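Local structure of O-ureido-L-serine synthase (Streptomyces lavendulae, 3X44) at residues G39-D44 with S71-I76; G177-L182 with G229-S234. The protein catalyses the pyridoxal-phosphate-dependent addition of hydroxyurea to O-acetyl-L-serine, giving O-ureido-L-serine for D-cycloserine biosynthesis, and also makes L-cysteine from sulfide. The protein carries 1 engineered substitution. All blocks are in the same frame, centred on the assembly; numbering follows the deposited sequence.

Overall arrangement
Both contacts lie on the cofactor site, one at each end of the bound PLP–O-ureidoserine adduct, with centres about 17 Å apart. They follow in series along the chain: contact 1 joins the start of helix 43-56 to the start of helix 73-85, which follows strand 65-70 of the four-stranded parallel sheet. Contact 2 comes later, where strand 171-174 of the six-stranded mixed sheet leads to helix 180-192 and meets the loop before strand 238-242. V42 CG2 packs 4.1 Å from T181 OG1. Contact 1 binds the amino-acid end and ring oxygen beside the four-stranded sheet, contact 2 the phosphate beside the six-stranded one, so elements of both hold the ligand.

Contact 1: G39-D44 with S71-I76; sequences GGSVAD and SGNVGI. Engineered in segment 39-44: A43 (natural residue Lys). With PUS ((E)-O-(carbamoylamino)-N-({3-hydroxy-2-methyl-5-[(phosphonooxy)methyl]pyridin-4-yl}methylidene)-L-serine), chain C.
S41 and A43 press against N73 by van der Waals contact. The hydroxyl OG of S41 lies beside the root of the N73 amide, 3.3 Å from N73 CG, and the methyl CB of A43 sits 3.3 Å from the backbone O of N73. A43 is an engineered residue in place of the lysine that carries the cofactor, and its CB also faces V74 CG2 at 4.0 Å. Farther along, I76 CG2 packs against the carbonyl O of G39.

Inside 39-44, S41 OG accepts from A43 N, a capping bond at the turn into helix 43-56. R296 bonds to both G39 O and N73 OD1, tying the two segments together.

The 71-76 segment supplies the ligand bonds. S71 N and V74 N each donate to a different carboxylate oxygen, V74 N to PUS O at 2.8 Å with an angle of 165°. S71 OG gives its proton to PUS OG, which joins the serine CB to the ureido nitrogen ND, at 2.7 Å. With CG beside its own backbone N (chi1 -78°), N73 turns ND2 to the ring oxygen O3 of PUS, 2.8 Å away; ND2 also donates to D292 OD2, and with R296 on OD1 this fixes the amide's rotation.

Backbone N of S71 in the loop and of V74 in the first turn of helix 73-85 thus hold the carboxylate of the product adduct, V74 N probably aided by the helix dipole, while N73 helps to orient the ring on the side where the natural lysine would carry the cofactor.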
loop_
_atom_site.group_PDB
_atom_site.type_symbol
_atom_site.label_atom_id
_atom_site.label_comp_id
_atom_site.label_asym_id
_atom_site.label_seq_id
_atom_site.Cartn_x
_atom_site.Cartn_y
_atom_site.Cartn_z
ATOM N N GLY A 39 6.833 16.780 -2.534
ATOM C CA GLY A 39 7.064 18.213 -2.511
ATOM C C GLY A 39 6.767 18.829 -1.147
ATOM O O GLY A 39 7.085 19.995 -0.907
ATOM N N GLY A 40 6.159 18.052 -0.253
ATOM C CA GLY A 40 5.851 18.548 1.077
ATOM C C GLY A 40 4.484 19.192 1.230
ATOM O O GLY A 40 4.182 19.773 2.268
ATOM N N SER A 41 3.646 19.088 0.205
ATOM C CA SER A 41 2.320 19.685 0.275
ATOM C C SER A 41 1.378 19.205 -0.822
ATOM O O SER A 41 1.789 18.561 -1.788
ATOM C CB SER A 41 2.426 21.212 0.210
ATOM O OG SER A 41 2.405 21.664 -1.135
ATOM N N VAL A 42 0.108 19.551 -0.656
ATOM C CA VAL A 42 -0.947 19.188 -1.589
ATOM C C VAL A 42 -0.707 19.760 -2.995
ATOM O O VAL A 42 -1.260 19.268 -3.978
ATOM C CB VAL A 42 -2.310 19.689 -1.049
ATOM C CG1 VAL A 42 -2.312 21.193 -1.008
ATOM C CG2 VAL A 42 -3.461 19.155 -1.894
ATOM N N ALA A 43 0.130 20.788 -3.089
ATOM C CA ALA A 43 0.422 21.430 -4.370
ATOM C C ALA A 43 0.981 20.457 -5.400
ATOM O O ALA A 43 0.883 20.687 -6.603
ATOM C CB ALA A 43 1.400 22.590 -4.157
ATOM N N ASP A 44 1.573 19.369 -4.921
ATOM C CA ASP A 44 2.150 18.362 -5.800
ATOM C C ASP A 44 1.113 17.769 -6.762
ATOM O O ASP A 44 1.434 17.427 -7.905
ATOM C CB ASP A 44 2.743 17.224 -4.973
ATOM C CG ASP A 44 4.109 17.551 -4.400
ATOM O OD1 ASP A 44 4.795 16.595 -3.995
ATOM O OD2 ASP A 44 4.500 18.734 -4.343
ATOM N N SER A 71 1.558 31.292 -4.169
ATOM C CA SER A 71 1.709 31.752 -2.787
ATOM C C SER A 71 2.880 30.966 -2.198
ATOM O O SER A 71 3.225 31.128 -1.024
ATOM C CB SER A 71 0.439 31.486 -1.959
ATOM O OG SER A 71 0.117 30.104 -1.900
ATOM N N GLY A 72 3.479 30.106 -3.017
ATOM C CA GLY A 72 4.618 29.321 -2.560
ATOM C C GLY A 72 4.631 27.838 -2.904
ATOM O O GLY A 72 5.465 27.383 -3.678
ATOM N N ASN A 73 3.700 27.081 -2.336
ATOM C CA ASN A 73 3.641 25.639 -2.564
ATOM C C ASN A 73 3.536 25.228 -4.027
ATOM O O ASN A 73 4.207 24.294 -4.463
ATOM C CB ASN A 73 2.495 25.023 -1.752
ATOM C CG ASN A 73 2.851 24.852 -0.277
ATOM O OD1 ASN A 73 4.011 24.627 0.065
ATOM N ND2 ASN A 73 1.852 24.955 0.599
ATOM N N VAL A 74 2.712 25.909 -4.806
ATOM C CA VAL A 74 2.626 25.512 -6.202
ATOM C C VAL A 74 3.970 25.771 -6.882
ATOM O O VAL A 74 4.405 24.990 -7.724
ATOM C CB VAL A 74 1.484 26.247 -6.924
ATOM C CG1 VAL A 74 1.681 26.189 -8.427
ATOM C CG2 VAL A 74 0.164 25.580 -6.558
ATOM N N GLY A 75 4.633 26.856 -6.497
ATOM C CA GLY A 75 5.939 27.157 -7.061
ATOM C C GLY A 75 6.931 26.055 -6.709
ATOM O O GLY A 75 7.714 25.619 -7.550
ATOM N N ILE A 76 6.896 25.600 -5.460
ATOM C CA ILE A 76 7.787 24.540 -5.009
ATOM C C ILE A 76 7.535 23.251 -5.798
ATOM O O ILE A 76 8.468 22.623 -6.302
ATOM C CB ILE A 76 7.592 24.260 -3.497
ATOM C CG1 ILE A 76 8.137 25.429 -2.682
ATOM C CG2 ILE A 76 8.313 22.987 -3.094
ATOM C CD1 ILE A 76 7.697 25.423 -1.222
HETATM N N PUS C . -1.535 27.135 -2.683
HETATM C CA PUS C . -1.468 27.626 -4.118
HETATM C CB PUS C . -2.466 28.812 -4.370
HETATM O OG PUS C . -2.146 29.954 -3.453
HETATM N ND PUS C . -2.460 31.222 -4.072
HETATM C CE PUS C . -3.316 32.071 -3.460
HETATM N NZ2 PUS C . -4.165 31.615 -2.521
HETATM O OZ1 PUS C . -3.323 33.224 -3.753
HETATM C C PUS C . -0.026 28.092 -4.414
HETATM O O PUS C . 0.875 27.681 -3.738
HETATM O OT PUS C . 0.194 28.862 -5.319
HETATM C C2 PUS C . -1.799 25.867 1.572
HETATM C C3 PUS C . -1.617 26.175 0.142
HETATM C C4 PUS C . -2.796 26.212 -0.732
HETATM C C5 PUS C . -4.112 25.914 -0.155
HETATM C C6 PUS C . -4.192 25.607 1.282
HETATM C C2A PUS C . -0.621 25.861 2.504
HETATM C C4A PUS C . -2.695 26.705 -2.158
HETATM C C5A PUS C . -5.373 25.926 -1.005
HETATM N N1 PUS C . -3.059 25.602 2.067
HETATM O O3 PUS C . -0.379 26.355 -0.359
HETATM O O1P PUS C . -5.498 25.800 -4.050
HETATM O O2P PUS C . -6.507 23.687 -3.728
HETATM O O3P PUS C . -7.500 25.625 -2.776
HETATM O O4P PUS C . -5.419 24.751 -1.882
HETATM P P PUS C . -6.234 24.973 -3.112
#

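Contact 2: G177-L182 with G229-S234; sequences GTTGTL and GVLDRS. With PUS ((E)-O-(carbamoylamino)-N-({3-hydroxy-2-methyl-5-[(phosphonooxy)methyl]pyridin-4-yl}methylidene)-L-serine), chain C.
T179 and L231 meet with their side chains at about a right angle, the hydroxyl of T179 set against the leucine's root. T179 OG1 is 3.3 Å from both CA and CB of L231, and CB of T179 lies 3.8 Å from L231 CD1. A chi1 of 86° puts OG1 between the backbone N and the carbonyl carbon of T179, where it donates to the preceding carbonyl, T178 O, at 2.6 Å. That bond lies in the carbonyl plane, on a lone pair.

V230 comes to the same carbonyl with one branch: its CG2 is 3.1 Å from T178 O, a close approach, and also touches T179 OG1. In the first turn of helix 180-192, L182 CD2 lies 4.2 Å from L231 CD1, a looser apolar contact in which the two leucines slant past each other; L182 also leans on V198 and A200 of strand 197-203.

The 177-182 side of this packing is the glycine- and threonine-rich phosphate-binding loop of the cysteine synthase family, leading into the N-terminus of helix 180-192. Backbone amides and hydroxyls surround the three terminal phosphate oxygens. G177 N points almost straight at O3P (177°), which T179 N also reaches, while T178 N and OG1 share O1P, and T181 N and OG1 share O2P. T178 OG1 has three partners: it donates to PUS O1P at 2.6 Å, accepts from G180 N in an ST turn, and is also bonded to N148 ND2.

Beyond the leucine, D232 OD1 accepts from both N and OG of S234, each meeting the same face from above the carboxylate plane; the N bond forms an Asx turn. D232 OD2 turns to the helix, making a salt bridge to R190 and a hydrogen bond to Q187.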
loop_
_atom_site.group_PDB
_atom_site.type_symbol
_atom_site.label_atom_id
_atom_site.label_comp_id
_atom_site.label_asym_id
_atom_site.label_seq_id
_atom_site.Cartn_x
_atom_site.Cartn_y
_atom_site.Cartn_z
ATOM N N GLY A 177 -7.461 28.302 -1.870
ATOM C CA GLY A 177 -6.621 29.285 -2.525
ATOM C C GLY A 177 -7.181 29.302 -3.940
ATOM O O GLY A 177 -7.877 30.240 -4.332
ATOM N N THR A 178 -6.899 28.248 -4.700
ATOM C CA THR A 178 -7.424 28.134 -6.059
ATOM C C THR A 178 -8.823 27.505 -6.010
ATOM O O THR A 178 -9.606 27.627 -6.958
ATOM C CB THR A 178 -6.528 27.237 -6.935
ATOM O OG1 THR A 178 -6.579 25.882 -6.456
ATOM C CG2 THR A 178 -5.092 27.733 -6.900
ATOM N N THR A 179 -9.121 26.862 -4.879
ATOM C CA THR A 179 -10.379 26.140 -4.621
ATOM C C THR A 179 -10.406 24.802 -5.357
ATOM O O THR A 179 -11.415 24.095 -5.348
ATOM C CB THR A 179 -11.667 26.951 -4.990
ATOM O OG1 THR A 179 -11.985 26.778 -6.377
ATOM C CG2 THR A 179 -11.487 28.416 -4.670
ATOM N N GLY A 180 -9.282 24.433 -5.964
ATOM C CA GLY A 180 -9.228 23.164 -6.672
ATOM C C GLY A 180 -9.519 21.980 -5.760
ATOM O O GLY A 180 -10.165 21.011 -6.169
ATOM N N THR A 181 -9.036 22.048 -4.523
ATOM C CA THR A 181 -9.249 20.966 -3.569
ATOM C C THR A 181 -10.719 20.905 -3.201
ATOM O O THR A 181 -11.342 19.862 -3.281
ATOM C CB THR A 181 -8.412 21.176 -2.284
ATOM O OG1 THR A 181 -7.023 21.002 -2.586
ATOM C CG2 THR A 181 -8.804 20.172 -1.216
ATOM N N LEU A 182 -11.257 22.048 -2.799
ATOM C CA LEU A 182 -12.658 22.160 -2.411
ATOM C C LEU A 182 -13.630 21.790 -3.527
ATOM O O LEU A 182 -14.656 21.158 -3.281
ATOM C CB LEU A 182 -12.935 23.586 -1.940
ATOM C CG LEU A 182 -14.395 24.013 -1.844
ATOM C CD1 LEU A 182 -15.033 23.315 -0.660
ATOM C CD2 LEU A 182 -14.475 25.542 -1.699
ATOM N N GLY A 229 -11.667 31.022 -11.149
ATOM C CA GLY A 229 -12.537 30.464 -12.166
ATOM C C GLY A 229 -12.909 28.998 -11.999
ATOM O O GLY A 229 -14.004 28.598 -12.377
ATOM N N VAL A 230 -12.018 28.184 -11.436
ATOM C CA VAL A 230 -12.323 26.767 -11.270
ATOM C C VAL A 230 -13.366 26.479 -10.192
ATOM O O VAL A 230 -13.915 25.375 -10.130
ATOM C CB VAL A 230 -11.058 25.936 -10.935
ATOM C CG1 VAL A 230 -10.014 26.114 -12.021
ATOM C CG2 VAL A 230 -10.513 26.335 -9.580
ATOM N N LEU A 231 -13.658 27.471 -9.356
ATOM C CA LEU A 231 -14.614 27.284 -8.269
ATOM C C LEU A 231 -16.054 26.932 -8.621
ATOM O O LEU A 231 -16.697 27.617 -9.424
ATOM C CB LEU A 231 -14.654 28.529 -7.378
ATOM C CG LEU A 231 -15.774 28.488 -6.330
ATOM C CD1 LEU A 231 -15.477 27.379 -5.329
ATOM C CD2 LEU A 231 -15.896 29.828 -5.626
ATOM N N ASP A 232 -16.558 25.858 -8.013
ATOM C CA ASP A 232 -17.953 25.476 -8.196
ATOM C C ASP A 232 -18.578 25.710 -6.830
ATOM O O ASP A 232 -18.587 24.831 -5.961
ATOM C CB ASP A 232 -18.132 24.012 -8.591
ATOM C CG ASP A 232 -19.603 23.638 -8.719
ATOM O OD1 ASP A 232 -20.450 24.562 -8.692
ATOM O OD2 ASP A 232 -19.921 22.440 -8.838
ATOM N N ARG A 233 -19.080 26.924 -6.654
ATOM C CA ARG A 233 -19.686 27.361 -5.414
ATOM C C ARG A 233 -20.779 26.439 -4.883
ATOM O O ARG A 233 -21.006 26.374 -3.670
ATOM C CB ARG A 233 -20.232 28.779 -5.615
ATOM C CG ARG A 233 -21.462 29.109 -4.824
ATOM C CD ARG A 233 -21.440 30.559 -4.433
ATOM N NE ARG A 233 -21.252 30.722 -2.997
ATOM C CZ ARG A 233 -21.019 31.888 -2.405
ATOM N NH1 ARG A 233 -20.943 33.000 -3.130
ATOM N NH2 ARG A 233 -20.867 31.939 -1.091
ATOM N N SER A 234 -21.434 25.712 -5.783
ATOM C CA SER A 234 -22.520 24.819 -5.400
ATOM C C SER A 234 -22.155 23.642 -4.484
ATOM O O SER A 234 -23.042 23.033 -3.886
ATOM C CB SER A 234 -23.229 24.293 -6.653
ATOM O OG SER A 234 -22.382 23.457 -7.415
HETATM N N PUS C . -1.535 27.135 -2.683
HETATM C CA PUS C . -1.468 27.626 -4.118
HETATM C CB PUS C . -2.466 28.812 -4.370
HETATM O OG PUS C . -2.146 29.954 -3.453
HETATM N ND PUS C . -2.460 31.222 -4.072
HETATM C CE PUS C . -3.316 32.071 -3.460
HETATM N NZ2 PUS C . -4.165 31.615 -2.521
HETATM O OZ1 PUS C . -3.323 33.224 -3.753
HETATM C C PUS C . -0.026 28.092 -4.414
HETATM O O PUS C . 0.875 27.681 -3.738
HETATM O OT PUS C . 0.194 28.862 -5.319
HETATM C C2 PUS C . -1.799 25.867 1.572
HETATM C C3 PUS C . -1.617 26.175 0.142
HETATM C C4 PUS C . -2.796 26.212 -0.732
HETATM C C5 PUS C . -4.112 25.914 -0.155
HETATM C C6 PUS C . -4.192 25.607 1.282
HETATM C C2A PUS C . -0.621 25.861 2.504
HETATM C C4A PUS C . -2.695 26.705 -2.158
HETATM C C5A PUS C . -5.373 25.926 -1.005
HETATM N N1 PUS C . -3.059 25.602 2.067
HETATM O O3 PUS C . -0.379 26.355 -0.359
HETATM O O1P PUS C . -5.498 25.800 -4.050
HETATM O O2P PUS C . -6.507 23.687 -3.728
HETATM O O3P PUS C . -7.500 25.625 -2.776
HETATM O O4P PUS C . -5.419 24.751 -1.882
HETATM P P PUS C . -6.234 24.973 -3.112
#